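Local coordinates for dehydrogenase (Chromobacterium violaceum, PDB 3Q2I), which is an NAD-dependent dehydrogenase that binds a UDP-linked N-acetylglucosamine uronic acid and probably oxidises it on the way to 2,3-diacetamido-2,3-dideoxy-D-mannuronic acid, at residues A[8-16]-A[308-317]. Sequence-based numbering, arbitrary orientation.
Sequences PITDRKIRF and YDNVIKTMRG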
ATOM      1  N   PRO A   8      40.403 -35.927   1.452  1.00 39.18           N
ATOM      2  CA  PRO A   8      39.930 -36.817   0.386  1.00 36.27           C
ATOM      3  C   PRO A   8      39.749 -38.266   0.864  1.00 36.61           C
ATOM      4  O   PRO A   8      40.325 -38.708   1.868  1.00 35.63           O
ATOM      5  CB  PRO A   8      41.002 -36.708  -0.701  1.00 38.41           C
ATOM      6  CG  PRO A   8      41.974 -35.653  -0.250  1.00 39.09           C
ATOM      7  CD  PRO A   8      41.781 -35.454   1.222  1.00 39.31           C
ATOM      8  N   ILE A   9      38.896 -39.000   0.168  1.00 34.53           N
ATOM      9  CA  ILE A   9      38.691 -40.409   0.455  1.00 37.85           C
ATOM     10  C   ILE A   9      39.391 -41.175  -0.668  1.00 41.75           C
ATOM     11  O   ILE A   9      39.102 -40.955  -1.847  1.00 43.53           O
ATOM     12  CB  ILE A   9      37.182 -40.729   0.516  1.00 37.64           C
ATOM     13  CG1 ILE A   9      36.576 -40.000   1.718  1.00 34.69           C
ATOM     14  CG2 ILE A   9      36.957 -42.219   0.687  1.00 32.01           C
ATOM     15  CD1 ILE A   9      35.073 -39.997   1.721  1.00 33.69           C
ATOM     16  N   THR A  10      40.359 -42.020  -0.318  1.00 44.51           N
ATOM     17  CA  THR A  10      41.381 -42.403  -1.307  1.00 46.96           C
ATOM     18  C   THR A  10      41.330 -43.872  -1.714  1.00 46.51           C
ATOM     19  O   THR A  10      41.355 -44.194  -2.906  1.00 49.47           O
ATOM     20  CB  THR A  10      42.828 -42.015  -0.884  1.00 46.23           C
ATOM     21  OG1 THR A  10      42.954 -42.076   0.544  1.00 47.42           O
ATOM     22  CG2 THR A  10      43.168 -40.595  -1.325  1.00 47.98           C
ATOM     23  N   ASP A  11      41.249 -44.763  -0.734  1.00 46.03           N
ATOM     24  CA  ASP A  11      41.653 -46.143  -1.005  1.00 44.07           C
ATOM     25  C   ASP A  11      40.484 -47.092  -0.830  1.00 44.66           C
ATOM     26  O   ASP A  11      40.656 -48.280  -0.542  1.00 44.54           O
ATOM     27  CB  ASP A  11      42.832 -46.575  -0.127  1.00 46.84           C
ATOM     28  CG  ASP A  11      44.119 -45.867  -0.502  1.00 47.06           C
ATOM     29  OD1 ASP A  11      44.454 -45.818  -1.706  1.00 46.78           O
ATOM     30  OD2 ASP A  11      44.775 -45.332   0.412  1.00 52.88           O
ATOM     31  N   ARG A  12      39.283 -46.560  -1.020  1.00 40.30           N
ATOM     32  CA  ARG A  12      38.096 -47.396  -1.018  1.00 37.49           C
ATOM     33  C   ARG A  12      37.090 -46.743  -1.965  1.00 37.70           C
ATOM     34  O   ARG A  12      37.305 -45.646  -2.483  1.00 36.96           O
ATOM     35  CB  ARG A  12      37.531 -47.528   0.400  1.00 36.29           C
ATOM     36  CG  ARG A  12      37.392 -46.207   1.154  1.00 35.35           C
ATOM     37  CD  ARG A  12      36.586 -46.411   2.425  1.00 39.33           C
ATOM     38  NE  ARG A  12      36.354 -45.184   3.175  1.00 36.80           N
ATOM     39  CZ  ARG A  12      35.305 -44.382   2.976  1.00 41.37           C
ATOM     40  NH1 ARG A  12      34.425 -44.645   2.013  1.00 36.96           N
ATOM     41  NH2 ARG A  12      35.157 -43.306   3.729  1.00 34.09           N
ATOM     42  N   LYS A  13      35.998 -47.437  -2.239  1.00 34.68           N
ATOM     43  CA  LYS A  13      34.909 -46.772  -2.944  1.00 33.69           C
ATOM     44  C   LYS A  13      34.241 -45.778  -1.983  1.00 30.31           C
ATOM     45  O   LYS A  13      34.240 -45.970  -0.764  1.00 27.78           O
ATOM     46  CB  LYS A  13      33.920 -47.823  -3.443  1.00 33.57           C
ATOM     47  CG  LYS A  13      34.492 -48.724  -4.543  1.00 36.84           C
ATOM     48  CD  LYS A  13      33.663 -49.984  -4.681  1.00 37.46           C
ATOM     49  CE  LYS A  13      34.206 -50.897  -5.781  1.00 42.48           C
ATOM     50  NZ  LYS A  13      33.326 -52.090  -5.963  1.00 41.69           N
ATOM     51  N   ILE A  14      33.687 -44.702  -2.542  1.00 30.30           N
ATOM     52  CA  ILE A  14      32.729 -43.873  -1.789  1.00 31.36           C
ATOM     53  C   ILE A  14      31.431 -44.626  -1.466  1.00 29.68           C
ATOM     54  O   ILE A  14      30.877 -45.325  -2.319  1.00 30.29           O
ATOM     55  CB  ILE A  14      32.341 -42.611  -2.597  1.00 33.52           C
ATOM     56  CG1 ILE A  14      33.581 -41.984  -3.255  1.00 28.42           C
ATOM     57  CG2 ILE A  14      31.565 -41.629  -1.697  1.00 30.76           C
ATOM     58  CD1 ILE A  14      34.658 -41.556  -2.231  1.00 29.00           C
ATOM     59  N   ARG A  15      30.950 -44.469  -0.239  1.00 27.20           N
ATOM     60  CA  ARG A  15      29.795 -45.188   0.230  1.00 27.62           C
ATOM     61  C   ARG A  15      28.564 -44.277   0.223  1.00 26.62           C
ATOM     62  O   ARG A  15      28.653 -43.152   0.728  1.00 27.68           O
ATOM     63  CB  ARG A  15      30.077 -45.761   1.609  1.00 30.35           C
ATOM     64  CG  ARG A  15      31.277 -46.723   1.514  1.00 31.13           C
ATOM     65  CD  ARG A  15      31.653 -47.273   2.857  1.00 36.73           C
ATOM     66  NE  ARG A  15      32.416 -46.339   3.678  1.00 49.01           N
ATOM     67  CZ  ARG A  15      33.049 -46.701   4.791  1.00 54.35           C
ATOM     68  NH1 ARG A  15      32.999 -47.966   5.186  1.00 59.68           N
ATOM     69  NH2 ARG A  15      33.726 -45.814   5.510  1.00 55.53           N
ATOM     70  N   PHE A  16      27.481 -44.767  -0.370  1.00 26.21           N
ATOM     71  CA  PHE A  16      26.192 -44.038  -0.433  1.00 23.34           C
ATOM     72  C   PHE A  16      25.100 -44.740   0.364  1.00 26.84           C
ATOM     73  O   PHE A  16      25.016 -45.976   0.417  1.00 26.06           O
ATOM     74  CB  PHE A  16      25.786 -43.929  -1.889  1.00 19.71           C
ATOM     75  CG  PHE A  16      26.617 -42.956  -2.695  1.00 25.75           C
ATOM     76  CD1 PHE A  16      26.237 -41.620  -2.802  1.00 22.26           C
ATOM     77  CD2 PHE A  16      27.827 -43.338  -3.270  1.00 26.40           C
ATOM     78  CE1 PHE A  16      27.009 -40.733  -3.526  1.00 24.39           C
ATOM     79  CE2 PHE A  16      28.598 -42.459  -4.003  1.00 25.84           C
ATOM     80  CZ  PHE A  16      28.205 -41.140  -4.113  1.00 27.72           C
ATOM     81  N   TYR A 308      26.672 -37.813 -10.767  1.00 25.28           N
ATOM     82  CA  TYR A 308      27.393 -38.608  -9.804  1.00 26.33           C
ATOM     83  C   TYR A 308      28.931 -38.537  -9.977  1.00 25.71           C
ATOM     84  O   TYR A 308      29.640 -38.566  -8.983  1.00 26.97           O
ATOM     85  CB  TYR A 308      26.895 -40.050  -9.891  1.00 27.29           C
ATOM     86  CG  TYR A 308      25.834 -40.336  -8.877  1.00 24.93           C
ATOM     87  CD1 TYR A 308      26.149 -40.791  -7.613  1.00 26.35           C
ATOM     88  CD2 TYR A 308      24.500 -40.029  -9.152  1.00 27.36           C
ATOM     89  CE1 TYR A 308      25.182 -41.028  -6.662  1.00 24.01           C
ATOM     90  CE2 TYR A 308      23.538 -40.305  -8.230  1.00 25.69           C
ATOM     91  CZ  TYR A 308      23.854 -40.739  -6.970  1.00 24.00           C
ATOM     92  OH  TYR A 308      22.838 -41.003  -6.088  1.00 26.55           O
ATOM     93  N   ASP A 309      29.437 -38.343 -11.188  1.00 28.07           N
ATOM     94  CA  ASP A 309      30.895 -38.236 -11.387  1.00 27.23           C
ATOM     95  C   ASP A 309      31.403 -37.003 -10.605  1.00 30.24           C
ATOM     96  O   ASP A 309      32.410 -37.085  -9.909  1.00 26.81           O
ATOM     97  CB  ASP A 309      31.196 -38.071 -12.876  1.00 28.81           C
ATOM     98  CG  ASP A 309      32.685 -37.885 -13.177  1.00 31.82           C
ATOM     99  OD1 ASP A 309      33.473 -38.708 -12.680  1.00 35.97           O
ATOM    100  OD2 ASP A 309      33.076 -36.922 -13.872  1.00 32.20           O
ATOM    101  N   ASN A 310      30.716 -35.852 -10.678  1.00 26.99           N
ATOM    102  CA  ASN A 310      31.162 -34.718  -9.865  1.00 26.44           C
ATOM    103  C   ASN A 310      31.115 -34.952  -8.351  1.00 25.30           C
ATOM    104  O   ASN A 310      31.993 -34.463  -7.619  1.00 25.76           O
ATOM    105  CB  ASN A 310      30.428 -33.419 -10.271  1.00 29.47           C
ATOM    106  CG  ASN A 310      30.633 -32.290  -9.263  1.00 29.20           C
ATOM    107  OD1 ASN A 310      29.705 -31.933  -8.549  1.00 30.53           O
ATOM    108  ND2 ASN A 310      31.840 -31.716  -9.212  1.00 27.56           N
ATOM    109  N   VAL A 311      30.098 -35.661  -7.863  1.00 24.64           N
ATOM    110  CA  VAL A 311      29.948 -35.905  -6.444  1.00 23.02           C
ATOM    111  C   VAL A 311      31.089 -36.827  -5.986  1.00 23.14           C
ATOM    112  O   VAL A 311      31.702 -36.584  -4.949  1.00 24.20           O
ATOM    113  CB  VAL A 311      28.602 -36.543  -6.130  1.00 24.38           C
ATOM    114  CG1 VAL A 311      28.481 -36.997  -4.690  1.00 23.36           C
ATOM    115  CG2 VAL A 311      27.440 -35.558  -6.492  1.00 24.19           C
ATOM    116  N   ILE A 312      31.345 -37.854  -6.795  1.00 24.21           N
ATOM    117  CA  ILE A 312      32.481 -38.758  -6.531  1.00 25.91           C
ATOM    118  C   ILE A 312      33.804 -38.029  -6.549  1.00 23.91           C
ATOM    119  O   ILE A 312      34.537 -38.129  -5.574  1.00 26.98           O
ATOM    120  CB  ILE A 312      32.454 -39.961  -7.504  1.00 24.45           C
ATOM    121  CG1 ILE A 312      31.295 -40.881  -7.099  1.00 26.06           C
ATOM    122  CG2 ILE A 312      33.783 -40.800  -7.418  1.00 25.17           C
ATOM    123  CD1 ILE A 312      30.830 -41.748  -8.263  1.00 30.13           C
ATOM    124  N   LYS A 313      34.087 -37.275  -7.599  1.00 23.70           N
ATOM    125  CA  LYS A 313      35.301 -36.459  -7.639  1.00 25.24           C
ATOM    126  C   LYS A 313      35.428 -35.523  -6.445  1.00 27.96           C
ATOM    127  O   LYS A 313      36.501 -35.390  -5.837  1.00 25.98           O
ATOM    128  CB  LYS A 313      35.445 -35.703  -8.954  1.00 25.01           C
ATOM    129  CG  LYS A 313      35.640 -36.582 -10.177  1.00 27.32           C
ATOM    130  CD  LYS A 313      35.672 -35.728 -11.419  1.00 28.58           C
ATOM    131  CE  LYS A 313      36.494 -36.451 -12.468  1.00 32.36           C
ATOM    132  NZ  LYS A 313      35.710 -36.661 -13.701  1.00 36.44           N
ATOM    133  N   THR A 314      34.315 -34.919  -6.014  1.00 24.92           N
ATOM    134  CA  THR A 314      34.430 -34.034  -4.862  1.00 23.21           C
ATOM    135  C   THR A 314      34.911 -34.824  -3.660  1.00 22.32           C
ATOM    136  O   THR A 314      35.755 -34.342  -2.888  1.00 26.23           O
ATOM    137  CB  THR A 314      33.026 -33.376  -4.553  1.00 21.04           C
ATOM    138  OG1 THR A 314      32.686 -32.570  -5.678  1.00 23.04           O
ATOM    139  CG2 THR A 314      33.054 -32.523  -3.281  1.00 26.37           C
ATOM    140  N   MET A 315      34.350 -36.001  -3.442  1.00 24.80           N
ATOM    141  CA  MET A 315      34.671 -36.800  -2.261  1.00 25.60           C
ATOM    142  C   MET A 315      36.136 -37.286  -2.307  1.00 28.07           C
ATOM    143  O   MET A 315      36.765 -37.480  -1.257  1.00 27.18           O
ATOM    144  CB  MET A 315      33.731 -37.990  -2.144  1.00 25.07           C
ATOM    145  CG  MET A 315      32.269 -37.625  -1.860  1.00 26.15           C
ATOM    146  SD  MET A 315      32.087 -36.340  -0.600  1.00 34.52           S
ATOM    147  CE  MET A 315      32.206 -37.451   0.760  1.00 27.09           C
ATOM    148  N   ARG A 316      36.672 -37.328  -3.520  1.00 28.16           N
ATOM    149  CA  ARG A 316      38.055 -37.798  -3.728  1.00 29.20           C
ATOM    150  C   ARG A 316      39.043 -36.648  -3.768  1.00 33.58           C
ATOM    151  O   ARG A 316      40.236 -36.856  -4.028  1.00 33.84           O
ATOM    152  CB  ARG A 316      38.145 -38.587  -5.024  1.00 31.03           C
ATOM    153  CG  ARG A 316      37.540 -39.935  -4.866  1.00 29.90           C
ATOM    154  CD  ARG A 316      38.547 -41.039  -4.814  1.00 43.11           C
ATOM    155  NE  ARG A 316      37.816 -42.183  -5.329  1.00 44.33           N
ATOM    156  CZ  ARG A 316      37.300 -43.138  -4.567  1.00 40.99           C
ATOM    157  NH1 ARG A 316      36.601 -44.109  -5.135  1.00 45.11           N
ATOM    158  NH2 ARG A 316      37.543 -43.152  -3.261  1.00 40.65           N
ATOM    159  N   GLY A 317      38.575 -35.435  -3.490  1.00 29.76           N
ATOM    160  CA  GLY A 317      39.431 -34.258  -3.521  1.00 28.75           C
ATOM    161  C   GLY A 317      39.754 -33.732  -4.901  1.00 29.12           C
ATOM    162  O   GLY A 317      40.548 -32.794  -5.034  1.00 33.48           O
TER
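The R316 guanidinium carries I14 over one face, CD1 lying 3.5 Å from R316 NH2. At its edge sit the backbone carbonyls of I9 and R12. NH2 donates to both: to I9 O in an almost straight bond (173°), reaching it from above the carbonyl plane, and to R12 O at 2.6 Å, nearly along the C=O axis. NH1 adds a weak bond to R12 O. A bend at chi2 (-107°) turns the R316 chain back to the 8-13 loop, though its CB points away. One cation thus ties together two carbonyls of that loop. Y308 CE1 lies over one face of the F16 ring, 3.6 Å from F16 CE1, with the ring planes oblique at 57°. V311 and I312 meet the F16 edge. Between these groups, I14 CD1 packs on M315 CB. I9 N donates to M315 O at the helix end (3.0 Å), and the I9 and M315 side chains run side by side. G317 closes helix 304-315 in a Schellman motif. The helix packs on the Rossmann sheet at the start of its first strand, 14-19; F16, V311 and M315 also touch strands 78-81 and 101-104.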